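Local coordinates for MucR Phosphodiesterase (Pseudomonas aeruginosa, PDB 5M1T), which belongs to the EAL-domain family and binds the ligand C2E and two magnesium ions, at residues A[31-36]-A[68-73]; A[161-166]-A[199-204]. All coordinates share one frame; numbering follows the deposited sequence.

Interaction 1: A[31-36]-A[68-73]; sequences LQLLHD and LRWEHP. With C2E (9,9'-[(2R,3R,3aS,5S,7aR,9R,10R,10aS,12S,14aR)-3,5,10,12-tetrahydroxy-5,12-dioxidooctahydro-2H,7H-difuro[3,2-d:3',2'-j][1,3,7,9,2,8]tetraoxadiphosphacyclododecine-2,9-diyl]bis(2-amino-1,9-dihydro-6H-purin-6-one)), chain C.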
ATOM      1  N   LEU A  31     -11.306  -6.643  24.940  1.00 46.25           N
ATOM      2  CA  LEU A  31      -9.866  -6.880  25.338  1.00 46.27           C
ATOM      3  C   LEU A  31      -9.244  -5.562  25.786  1.00 43.53           C
ATOM      4  O   LEU A  31      -9.385  -4.546  25.114  1.00 41.49           O
ATOM      5  CB  LEU A  31      -9.020  -7.503  24.207  1.00 46.32           C
ATOM      6  CG  LEU A  31      -7.493  -7.487  24.406  1.00 46.78           C
ATOM      7  CD1 LEU A  31      -7.018  -8.482  25.470  1.00 47.31           C
ATOM      8  CD2 LEU A  31      -6.770  -7.751  23.084  1.00 48.54           C
ATOM      9  N   GLN A  32      -8.562  -5.615  26.928  1.00 42.84           N
ATOM     10  CA  GLN A  32      -8.014  -4.439  27.582  1.00 42.68           C
ATOM     11  C   GLN A  32      -6.978  -3.722  26.696  1.00 41.26           C
ATOM     12  O   GLN A  32      -7.021  -2.495  26.541  1.00 39.57           O
ATOM     13  CB  GLN A  32      -7.387  -4.839  28.931  1.00 43.15           C
ATOM     14  CG  GLN A  32      -7.211  -3.676  29.890  1.00 42.75           C
ATOM     15  CD  GLN A  32      -8.515  -2.922  30.063  1.00 43.59           C
ATOM     16  OE1 GLN A  32      -8.674  -1.799  29.564  1.00 42.32           O
ATOM     17  NE2 GLN A  32      -9.473  -3.557  30.725  1.00 43.72           N
ATOM     18  N   LEU A  33      -6.073  -4.510  26.119  1.00 39.38           N
ATOM     19  CA  LEU A  33      -5.033  -3.996  25.241  1.00 38.86           C
ATOM     20  C   LEU A  33      -5.580  -3.183  24.092  1.00 37.75           C
ATOM     21  O   LEU A  33      -5.044  -2.128  23.782  1.00 35.95           O
ATOM     22  CB  LEU A  33      -4.183  -5.126  24.679  1.00 38.08           C
ATOM     23  CG  LEU A  33      -2.935  -4.659  23.971  1.00 37.73           C
ATOM     24  CD1 LEU A  33      -2.026  -3.912  24.929  1.00 37.40           C
ATOM     25  CD2 LEU A  33      -2.228  -5.871  23.377  1.00 38.51           C
ATOM     26  N   LEU A  34      -6.643  -3.677  23.472  1.00 38.26           N
ATOM     27  CA  LEU A  34      -7.316  -2.977  22.374  1.00 38.15           C
ATOM     28  C   LEU A  34      -7.867  -1.616  22.796  1.00 37.60           C
ATOM     29  O   LEU A  34      -7.613  -0.609  22.139  1.00 36.86           O
ATOM     30  CB  LEU A  34      -8.434  -3.852  21.814  1.00 39.60           C
ATOM     31  CG  LEU A  34      -9.330  -3.305  20.697  1.00 40.82           C
ATOM     32  CD1 LEU A  34      -8.539  -2.579  19.619  1.00 40.35           C
ATOM     33  CD2 LEU A  34     -10.129  -4.456  20.101  1.00 41.24           C
ATOM     34  N   HIS A  35      -8.611  -1.574  23.889  1.00 38.11           N
ATOM     35  CA  HIS A  35      -9.128  -0.298  24.388  1.00 39.42           C
ATOM     36  C   HIS A  35      -7.991   0.663  24.752  1.00 37.01           C
ATOM     37  O   HIS A  35      -7.989   1.844  24.381  1.00 35.77           O
ATOM     38  CB  HIS A  35     -10.005  -0.517  25.622  1.00 42.46           C
ATOM     39  CG  HIS A  35     -11.382  -0.953  25.285  1.00 45.27           C
ATOM     40  ND1 HIS A  35     -12.496  -0.391  25.861  1.00 47.73           N
ATOM     41  CD2 HIS A  35     -11.831  -1.857  24.382  1.00 46.98           C
ATOM     42  CE1 HIS A  35     -13.581  -0.961  25.355  1.00 49.40           C
ATOM     43  NE2 HIS A  35     -13.203  -1.854  24.457  1.00 48.62           N
ATOM     44  N   ASP A  36      -7.039   0.143  25.500  1.00 35.03           N
ATOM     45  CA  ASP A  36      -5.895   0.921  25.910  1.00 33.96           C
ATOM     46  C   ASP A  36      -5.135   1.487  24.694  1.00 33.00           C
ATOM     47  O   ASP A  36      -4.799   2.682  24.674  1.00 33.04           O
ATOM     48  CB  ASP A  36      -4.987   0.079  26.811  1.00 33.77           C
ATOM     49  CG  ASP A  36      -5.617  -0.226  28.162  1.00 34.63           C
ATOM     50  OD1 ASP A  36      -6.746   0.225  28.444  1.00 34.92           O
ATOM     51  OD2 ASP A  36      -4.980  -0.964  28.948  1.00 35.50           O
ATOM     52  N   LEU A  68       9.295   3.358  18.561  1.00 22.52           N
ATOM     53  CA  LEU A  68       8.115   3.678  19.312  1.00 22.56           C
ATOM     54  C   LEU A  68       8.115   2.931  20.640  1.00 23.26           C
ATOM     55  O   LEU A  68       8.510   1.758  20.712  1.00 22.70           O
ATOM     56  CB  LEU A  68       6.879   3.318  18.492  1.00 22.68           C
ATOM     57  CG  LEU A  68       5.485   3.706  19.030  1.00 23.21           C
ATOM     58  CD1 LEU A  68       5.342   5.205  19.104  1.00 23.37           C
ATOM     59  CD2 LEU A  68       4.390   3.095  18.154  1.00 23.25           C
ATOM     60  N   ARG A  69       7.695   3.627  21.695  1.00 23.86           N
ATOM     61  CA  ARG A  69       7.483   3.018  23.000  1.00 24.79           C
ATOM     62  C   ARG A  69       6.099   3.428  23.545  1.00 25.70           C
ATOM     63  O   ARG A  69       5.537   4.470  23.165  1.00 25.27           O
ATOM     64  CB  ARG A  69       8.565   3.462  23.948  1.00 25.10           C
ATOM     65  CG  ARG A  69       9.977   3.084  23.495  1.00 25.87           C
ATOM     66  CD  ARG A  69      10.323   1.670  23.941  1.00 26.07           C
ATOM     67  NE  ARG A  69      11.631   1.208  23.454  1.00 26.91           N
ATOM     68  CZ  ARG A  69      11.902   0.767  22.221  1.00 26.46           C
ATOM     69  NH1 ARG A  69      10.984   0.751  21.279  1.00 26.51           N
ATOM     70  NH2 ARG A  69      13.118   0.352  21.922  1.00 26.63           N
ATOM     71  N   TRP A  70       5.543   2.613  24.424  1.00 26.71           N
ATOM     72  CA  TRP A  70       4.258   2.952  25.027  1.00 28.11           C
ATOM     73  C   TRP A  70       4.427   2.981  26.552  1.00 29.06           C
ATOM     74  O   TRP A  70       4.656   1.948  27.182  1.00 29.56           O
ATOM     75  CB  TRP A  70       3.203   1.950  24.534  1.00 28.47           C
ATOM     76  CG  TRP A  70       1.796   2.130  25.044  1.00 29.65           C
ATOM     77  CD1 TRP A  70       1.295   3.169  25.752  1.00 30.17           C
ATOM     78  CD2 TRP A  70       0.711   1.223  24.831  1.00 30.13           C
ATOM     79  NE1 TRP A  70      -0.043   2.967  26.005  1.00 31.16           N
ATOM     80  CE2 TRP A  70      -0.424   1.777  25.441  1.00 30.77           C
ATOM     81  CE3 TRP A  70       0.594  -0.003  24.168  1.00 30.47           C
ATOM     82  CZ2 TRP A  70      -1.678   1.139  25.426  1.00 31.49           C
ATOM     83  CZ3 TRP A  70      -0.659  -0.632  24.136  1.00 30.99           C
ATOM     84  CH2 TRP A  70      -1.773  -0.059  24.769  1.00 31.04           C
ATOM     85  N   GLU A  71       4.384   4.173  27.123  1.00 30.41           N
ATOM     86  CA  GLU A  71       4.396   4.329  28.572  1.00 32.27           C
ATOM     87  C   GLU A  71       3.012   4.033  29.102  1.00 31.99           C
ATOM     88  O   GLU A  71       2.143   4.893  29.131  1.00 29.34           O
ATOM     89  CB  GLU A  71       4.766   5.748  28.996  1.00 33.64           C
ATOM     90  CG  GLU A  71       6.118   6.209  28.516  1.00 35.60           C
ATOM     91  CD  GLU A  71       6.375   7.670  28.850  1.00 38.04           C
ATOM     92  OE1 GLU A  71       5.385   8.464  28.958  1.00 39.61           O
ATOM     93  OE2 GLU A  71       7.565   8.006  29.015  1.00 37.50           O
ATOM     94  N   HIS A  72       2.836   2.804  29.554  1.00 33.31           N
ATOM     95  CA  HIS A  72       1.549   2.376  30.066  1.00 34.31           C
ATOM     96  C   HIS A  72       1.414   2.590  31.592  1.00 34.71           C
ATOM     97  O   HIS A  72       2.272   2.174  32.371  1.00 33.64           O
ATOM     98  CB  HIS A  72       1.288   0.920  29.682  1.00 34.58           C
ATOM     99  CG  HIS A  72      -0.147   0.540  29.778  1.00 35.89           C
ATOM    100  ND1 HIS A  72      -0.746   0.199  30.972  1.00 36.54           N
ATOM    101  CD2 HIS A  72      -1.123   0.509  28.844  1.00 36.57           C
ATOM    102  CE1 HIS A  72      -2.023  -0.062  30.765  1.00 36.73           C
ATOM    103  NE2 HIS A  72      -2.279   0.121  29.483  1.00 36.93           N
ATOM    104  N   PRO A  73       0.319   3.242  32.022  1.00 35.58           N
ATOM    105  CA  PRO A  73       0.194   3.542  33.450  1.00 37.34           C
ATOM    106  C   PRO A  73       0.202   2.284  34.360  1.00 40.07           C
ATOM    107  O   PRO A  73       0.754   2.336  35.451  1.00 41.00           O
ATOM    108  CB  PRO A  73      -1.134   4.318  33.546  1.00 37.21           C
ATOM    109  CG  PRO A  73      -1.912   3.951  32.322  1.00 36.53           C
ATOM    110  CD  PRO A  73      -0.889   3.610  31.257  1.00 36.08           C
TER
HETATM  111  P1  C2E C 701      13.650  -2.864  13.976  1.00 22.24           P
HETATM  112  O2P C2E C 701      13.286  -1.924  12.860  1.00 20.84           O
HETATM  113  O1P C2E C 701      14.570  -4.003  13.587  1.00 23.32           O
HETATM  114  O5' C2E C 701      14.322  -1.987  15.127  1.00 22.29           O
HETATM  115  C5' C2E C 701      15.473  -2.441  15.805  1.00 23.46           C
HETATM  116  C4' C2E C 701      15.103  -3.200  17.059  1.00 24.20           C
HETATM  117  O4' C2E C 701      16.299  -3.796  17.594  1.00 24.39           O
HETATM  118  C3' C2E C 701      14.556  -2.294  18.149  1.00 24.54           C
HETATM  119  O3' C2E C 701      13.612  -3.030  18.925  1.00 24.24           O
HETATM  120  C2' C2E C 701      15.762  -1.984  19.009  1.00 24.90           C
HETATM  121  O2' C2E C 701      15.424  -1.652  20.356  1.00 24.85           O
HETATM  122  C1' C2E C 701      16.476  -3.326  18.931  1.00 25.52           C
HETATM  123  N9  C2E C 701      17.908  -3.256  19.218  1.00 26.89           N
HETATM  124  C8  C2E C 701      18.774  -2.320  18.799  1.00 28.42           C
HETATM  125  N7  C2E C 701      20.015  -2.597  19.256  1.00 28.63           N
HETATM  126  C5  C2E C 701      19.943  -3.733  19.963  1.00 27.16           C
HETATM  127  C6  C2E C 701      20.885  -4.573  20.709  1.00 27.17           C
HETATM  128  O6  C2E C 701      22.096  -4.262  20.760  1.00 26.62           O
HETATM  129  N1  C2E C 701      20.393  -5.669  21.308  1.00 27.66           N
HETATM  130  C2  C2E C 701      19.084  -6.006  21.249  1.00 27.78           C
HETATM  131  N2  C2E C 701      18.646  -7.120  21.879  1.00 28.62           N
HETATM  132  N3  C2E C 701      18.172  -5.284  20.573  1.00 27.41           N
HETATM  133  C4  C2E C 701      18.548  -4.159  19.937  1.00 27.29           C
HETATM  134  P11 C2E C 701      12.187  -2.389  19.305  1.00 24.35           P
HETATM  135  O21 C2E C 701      12.402  -0.935  19.694  1.00 25.26           O
HETATM  136  O11 C2E C 701      11.610  -3.153  20.449  1.00 23.75           O
HETATM  137  O5A C2E C 701      11.277  -2.463  17.993  1.00 23.76           O
HETATM  138  C5A C2E C 701      10.995  -3.746  17.427  1.00 23.16           C
HETATM  139  C4A C2E C 701      10.406  -3.573  16.044  1.00 22.66           C
HETATM  140  O4A C2E C 701       9.221  -2.786  16.095  1.00 22.85           O
HETATM  141  C3A C2E C 701      11.303  -2.795  15.117  1.00 22.98           C
HETATM  142  O3A C2E C 701      12.336  -3.590  14.564  1.00 23.46           O
HETATM  143  C2A C2E C 701      10.338  -2.289  14.075  1.00 22.75           C
HETATM  144  O2A C2E C 701      10.027  -3.294  13.121  1.00 23.97           O
HETATM  145  C1A C2E C 701       9.096  -2.025  14.888  1.00 22.88           C
HETATM  146  N91 C2E C 701       8.963  -0.568  15.173  1.00 23.00           N
HETATM  147  C81 C2E C 701       9.525   0.157  16.162  1.00 22.66           C
HETATM  148  N71 C2E C 701       9.125   1.456  16.095  1.00 22.34           N
HETATM  149  C51 C2E C 701       8.295   1.550  15.042  1.00 22.03           C
HETATM  150  C61 C2E C 701       7.518   2.617  14.387  1.00 22.16           C
HETATM  151  O61 C2E C 701       7.566   3.789  14.822  1.00 22.02           O
HETATM  152  N11 C2E C 701       6.780   2.290  13.312  1.00 22.23           N
HETATM  153  C21 C2E C 701       6.743   1.029  12.828  1.00 22.82           C
HETATM  154  N21 C2E C 701       5.987   0.758  11.750  1.00 24.19           N
HETATM  155  N31 C2E C 701       7.427  -0.001  13.370  1.00 22.31           N
HETATM  156  C41 C2E C 701       8.203   0.221  14.446  1.00 22.18           C

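Interaction 2: A[161-166]-A[199-204]; sequences TAMRDA and KRLPAS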
ATOM      1  N   THR A 161       8.752  -6.896   2.981  1.00 24.27           N
ATOM      2  CA  THR A 161       7.750  -5.924   2.563  1.00 23.85           C
ATOM      3  C   THR A 161       8.081  -5.485   1.166  1.00 23.96           C
ATOM      4  O   THR A 161       7.195  -5.425   0.313  1.00 24.12           O
ATOM      5  CB  THR A 161       7.676  -4.740   3.552  1.00 23.71           C
ATOM      6  OG1 THR A 161       7.075  -5.202   4.759  1.00 23.03           O
ATOM      7  CG2 THR A 161       6.832  -3.568   3.000  1.00 23.91           C
ATOM      8  N   ALA A 162       9.359  -5.205   0.917  1.00 24.21           N
ATOM      9  CA  ALA A 162       9.765  -4.636  -0.362  1.00 24.51           C
ATOM     10  C   ALA A 162       9.653  -5.672  -1.458  1.00 24.57           C
ATOM     11  O   ALA A 162       9.273  -5.353  -2.571  1.00 25.25           O
ATOM     12  CB  ALA A 162      11.200  -4.103  -0.295  1.00 24.72           C
ATOM     13  N   MET A 163      10.005  -6.908  -1.144  1.00 25.05           N
ATOM     14  CA  MET A 163      10.072  -7.978  -2.155  1.00 25.82           C
ATOM     15  C   MET A 163       8.712  -8.675  -2.389  1.00 27.22           C
ATOM     16  O   MET A 163       8.531  -9.383  -3.385  1.00 27.94           O
ATOM     17  CB  MET A 163      11.138  -8.995  -1.760  1.00 25.56           C
ATOM     18  CG  MET A 163      12.569  -8.446  -1.812  1.00 25.53           C
ATOM     19  SD  MET A 163      13.070  -8.063  -3.506  1.00 25.48           S
ATOM     20  CE  MET A 163      14.609  -7.187  -3.292  1.00 26.53           C
ATOM     21  N   ARG A 164       7.739  -8.463  -1.517  1.00 27.56           N
ATOM     22  CA  ARG A 164       6.453  -9.098  -1.747  1.00 29.39           C
ATOM     23  C   ARG A 164       5.883  -8.733  -3.135  1.00 30.45           C
ATOM     24  O   ARG A 164       5.572  -9.613  -3.933  1.00 29.30           O
ATOM     25  CB  ARG A 164       5.454  -8.792  -0.636  1.00 29.50           C
ATOM     26  CG  ARG A 164       4.168  -9.602  -0.764  1.00 30.44           C
ATOM     27  CD  ARG A 164       3.024  -8.953   0.020  1.00 30.51           C
ATOM     28  NE  ARG A 164       2.796  -7.571  -0.396  1.00 30.93           N
ATOM     29  CZ  ARG A 164       2.011  -7.195  -1.408  1.00 31.44           C
ATOM     30  NH1 ARG A 164       1.352  -8.095  -2.113  1.00 32.78           N
ATOM     31  NH2 ARG A 164       1.870  -5.912  -1.713  1.00 30.79           N
ATOM     32  N   ASP A 165       5.744  -7.446  -3.434  1.00 31.27           N
ATOM     33  CA  ASP A 165       5.368  -7.066  -4.811  1.00 32.11           C
ATOM     34  C   ASP A 165       6.373  -6.032  -5.326  1.00 30.87           C
ATOM     35  O   ASP A 165       6.141  -4.824  -5.225  1.00 31.50           O
ATOM     36  CB  ASP A 165       3.935  -6.543  -4.855  1.00 33.37           C
ATOM     37  CG  ASP A 165       3.462  -6.226  -6.270  1.00 35.36           C
ATOM     38  OD1 ASP A 165       4.306  -6.114  -7.192  1.00 37.09           O
ATOM     39  OD2 ASP A 165       2.234  -6.055  -6.442  1.00 35.07           O
ATOM     40  N   ALA A 166       7.487  -6.515  -5.861  1.00 29.27           N
ATOM     41  CA  ALA A 166       8.622  -5.655  -6.180  1.00 29.21           C
ATOM     42  C   ALA A 166       8.323  -4.568  -7.217  1.00 29.29           C
ATOM     43  O   ALA A 166       8.872  -3.471  -7.143  1.00 28.77           O
ATOM     44  CB  ALA A 166       9.805  -6.487  -6.625  1.00 29.32           C
ATOM     45  N   LYS A 199      18.891  -4.466  -7.138  1.00 29.78           N
ATOM     46  CA  LYS A 199      19.684  -3.444  -7.833  1.00 30.94           C
ATOM     47  C   LYS A 199      18.771  -2.298  -8.352  1.00 31.78           C
ATOM     48  O   LYS A 199      19.128  -1.117  -8.286  1.00 31.91           O
ATOM     49  CB  LYS A 199      20.489  -4.119  -8.959  1.00 31.49           C
ATOM     50  CG  LYS A 199      21.336  -3.219  -9.841  1.00 32.02           C
ATOM     51  CD  LYS A 199      22.341  -2.420  -9.035  1.00 32.86           C
ATOM     52  CE  LYS A 199      22.860  -1.225  -9.838  1.00 33.99           C
ATOM     53  NZ  LYS A 199      23.574  -0.282  -8.938  1.00 34.69           N
ATOM     54  N   ARG A 200      17.585  -2.642  -8.833  1.00 32.39           N
ATOM     55  CA  ARG A 200      16.681  -1.640  -9.380  1.00 33.95           C
ATOM     56  C   ARG A 200      16.094  -0.698  -8.350  1.00 31.88           C
ATOM     57  O   ARG A 200      15.841   0.431  -8.677  1.00 31.89           O
ATOM     58  CB  ARG A 200      15.524  -2.294 -10.142  1.00 37.05           C
ATOM     59  CG  ARG A 200      15.937  -2.739 -11.525  1.00 40.65           C
ATOM     60  CD  ARG A 200      14.779  -2.790 -12.504  1.00 43.65           C
ATOM     61  NE  ARG A 200      15.187  -3.605 -13.659  1.00 46.96           N
ATOM     62  CZ  ARG A 200      14.376  -4.373 -14.388  1.00 47.76           C
ATOM     63  NH1 ARG A 200      13.066  -4.465 -14.098  1.00 45.83           N
ATOM     64  NH2 ARG A 200      14.900  -5.062 -15.405  1.00 48.21           N
ATOM     65  N   LEU A 201      15.862  -1.176  -7.134  1.00 29.93           N
ATOM     66  CA  LEU A 201      15.307  -0.341  -6.091  1.00 29.68           C
ATOM     67  C   LEU A 201      16.273   0.796  -5.743  1.00 28.63           C
ATOM     68  O   LEU A 201      17.477   0.594  -5.654  1.00 28.16           O
ATOM     69  CB  LEU A 201      14.973  -1.167  -4.832  1.00 29.55           C
ATOM     70  CG  LEU A 201      13.893  -2.248  -4.957  1.00 30.26           C
ATOM     71  CD1 LEU A 201      13.722  -3.011  -3.655  1.00 30.30           C
ATOM     72  CD2 LEU A 201      12.558  -1.683  -5.395  1.00 30.18           C
ATOM     73  N   PRO A 202      15.741   2.003  -5.541  1.00 28.82           N
ATOM     74  CA  PRO A 202      16.570   3.169  -5.176  1.00 28.89           C
ATOM     75  C   PRO A 202      16.838   3.205  -3.674  1.00 28.58           C
ATOM     76  O   PRO A 202      16.623   4.233  -3.018  1.00 27.48           O
ATOM     77  CB  PRO A 202      15.705   4.368  -5.596  1.00 29.04           C
ATOM     78  CG  PRO A 202      14.306   3.865  -5.463  1.00 29.11           C
ATOM     79  CD  PRO A 202      14.318   2.356  -5.657  1.00 28.95           C
ATOM     80  N   ALA A 203      17.283   2.067  -3.138  1.00 28.56           N
ATOM     81  CA  ALA A 203      17.674   1.985  -1.767  1.00 28.33           C
ATOM     82  C   ALA A 203      19.042   2.594  -1.655  1.00 28.30           C
ATOM     83  O   ALA A 203      19.755   2.689  -2.620  1.00 29.50           O
ATOM     84  CB  ALA A 203      17.703   0.536  -1.309  1.00 28.78           C
ATOM     85  N   SER A 204      19.382   3.022  -0.459  1.00 27.81           N
ATOM     86  CA  SER A 204      20.654   3.632  -0.164  1.00 28.33           C
ATOM     87  C   SER A 204      21.410   2.800   0.816  1.00 28.07           C
ATOM     88  O   SER A 204      22.604   2.899   0.891  1.00 27.71           O
ATOM     89  CB  SER A 204      20.427   5.006   0.467  1.00 28.87           C
ATOM     90  OG  SER A 204      20.255   5.941  -0.556  1.00 29.91           O
TER

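Interaction 1: A[31-36]-A[68-73]
H72 NE2 donates to D36 OD2 over 3.0 Å, with an N-H...O angle of 150°. The carboxylate oxygen lies close to the plane of the imidazole, at its edge, whereas the nitrogen comes in well above the carboxylate plane; the two flat groups are turned 41° apart. The ring's other nitrogen, ND1, accepts from the backbone N of H75, so the imidazole is held in its rotation from both nitrogens. H72 also lies against W70 of its own strand, its CD2 3.3 Å above the indole plane toward the rim. With CG anti to the backbone N (chi1 -180°), the indole of W70 reaches out to the helix. Its six-membered ring meets two helix residues obliquely: CZ2 approaches backbone C of D36 at 3.6 Å, and CZ3 packs on CD1 of L33, also at 3.6 Å. NE1 bonds to OE1 of Q45, and F83 meets the indole edge-to-face. Helix 32-38 is thus fastened to the C-terminal end of strand 61-72, which carries E65, a magnesium ligand and the first residue of the EAL signature, and pairs antiparallel with strand 46-55 in the barrel-like sheet of the domain. Earlier in the same segment the strand serves the ligand. The guanidinium of R69 straddles C2E O21, with NH1 and NH2 each 2.7 Å from that oxygen, while NH1 also donates to the carbonyl O of L68. The backbone N of L68 gives an almost straight bond to C2E N71, 3.1 Å long.

Interaction 2: A[161-166]-A[199-204]
The backbones of 161-166 and 199-204 stay well apart, the nearest CA pair being A166 and L201 at 8.5 Å, so side chains make up most of the contact. In 161-166 the last turn of helix 159-164 gives way at D165, the N-cap of helix 166-178, whose OD1 takes a weak hydrogen bond from the backbone N of A168. S169 OG bonds to the carbonyl oxygens of both A162 and D165, tying the two helices together at this joint. In 199-204 helix 195-200 ends and L201 turns extended (psi 139°); P202 then forms the centre of an inverse gamma turn, in which A203 N gives a weak bond to L201 O.

L201 carries its side of the contact alone. Its CB points to the helical joint, and the extended second torsion (chi2 178°) sends CD1 onward to meet two methyl groups: A162 CB at 4.3 Å and M163 CE at the same distance. M163 reaches that point with its chain bent at chi2 (-67°) and then extended to CE, and it leans on L198 as well. The other branch of L201, CD2, lies 4.5 Å from the carbonyl O of A166, a looser touch. L170 of helix 166-178 also packs on L201, while A166 rests on Y197.

Beyond the turn, backbone bonds of S204 to I183 and K239 lead the chain into strand 205-208, between strands 182-188 and 239-243. The side chain of A162 is about 13 Å from a bound magnesium ion, so this is packing away from the metal site: it joins the connections that follow strands 153-158 and 182-188, successive parallel strands in the beta/alpha-barrel architecture of EAL domains.

Overall arrangement
Both contacts are partly buried and lie in the same EAL domain, but their centres are 33 Å apart and their nearest atoms about 16 Å, so neither touches the other. Interaction 1, some 22 Å from the centre of the chain, attaches the first modelled helix to strand 61-72, antiparallel to 46-55 and parallel to 120-124, and mixes a histidine-carboxylate hydrogen bond with aromatic packing. Interaction 2 lies closer in, about 15 Å from that centre, and joins two connections between parallel strands through mainly apolar side-chain contacts. Direct ligand binding belongs to 68-73; segments 161-166 and 199-204 instead belong to connections after strands that supply magnesium ligands, among them E156, D186 and D187.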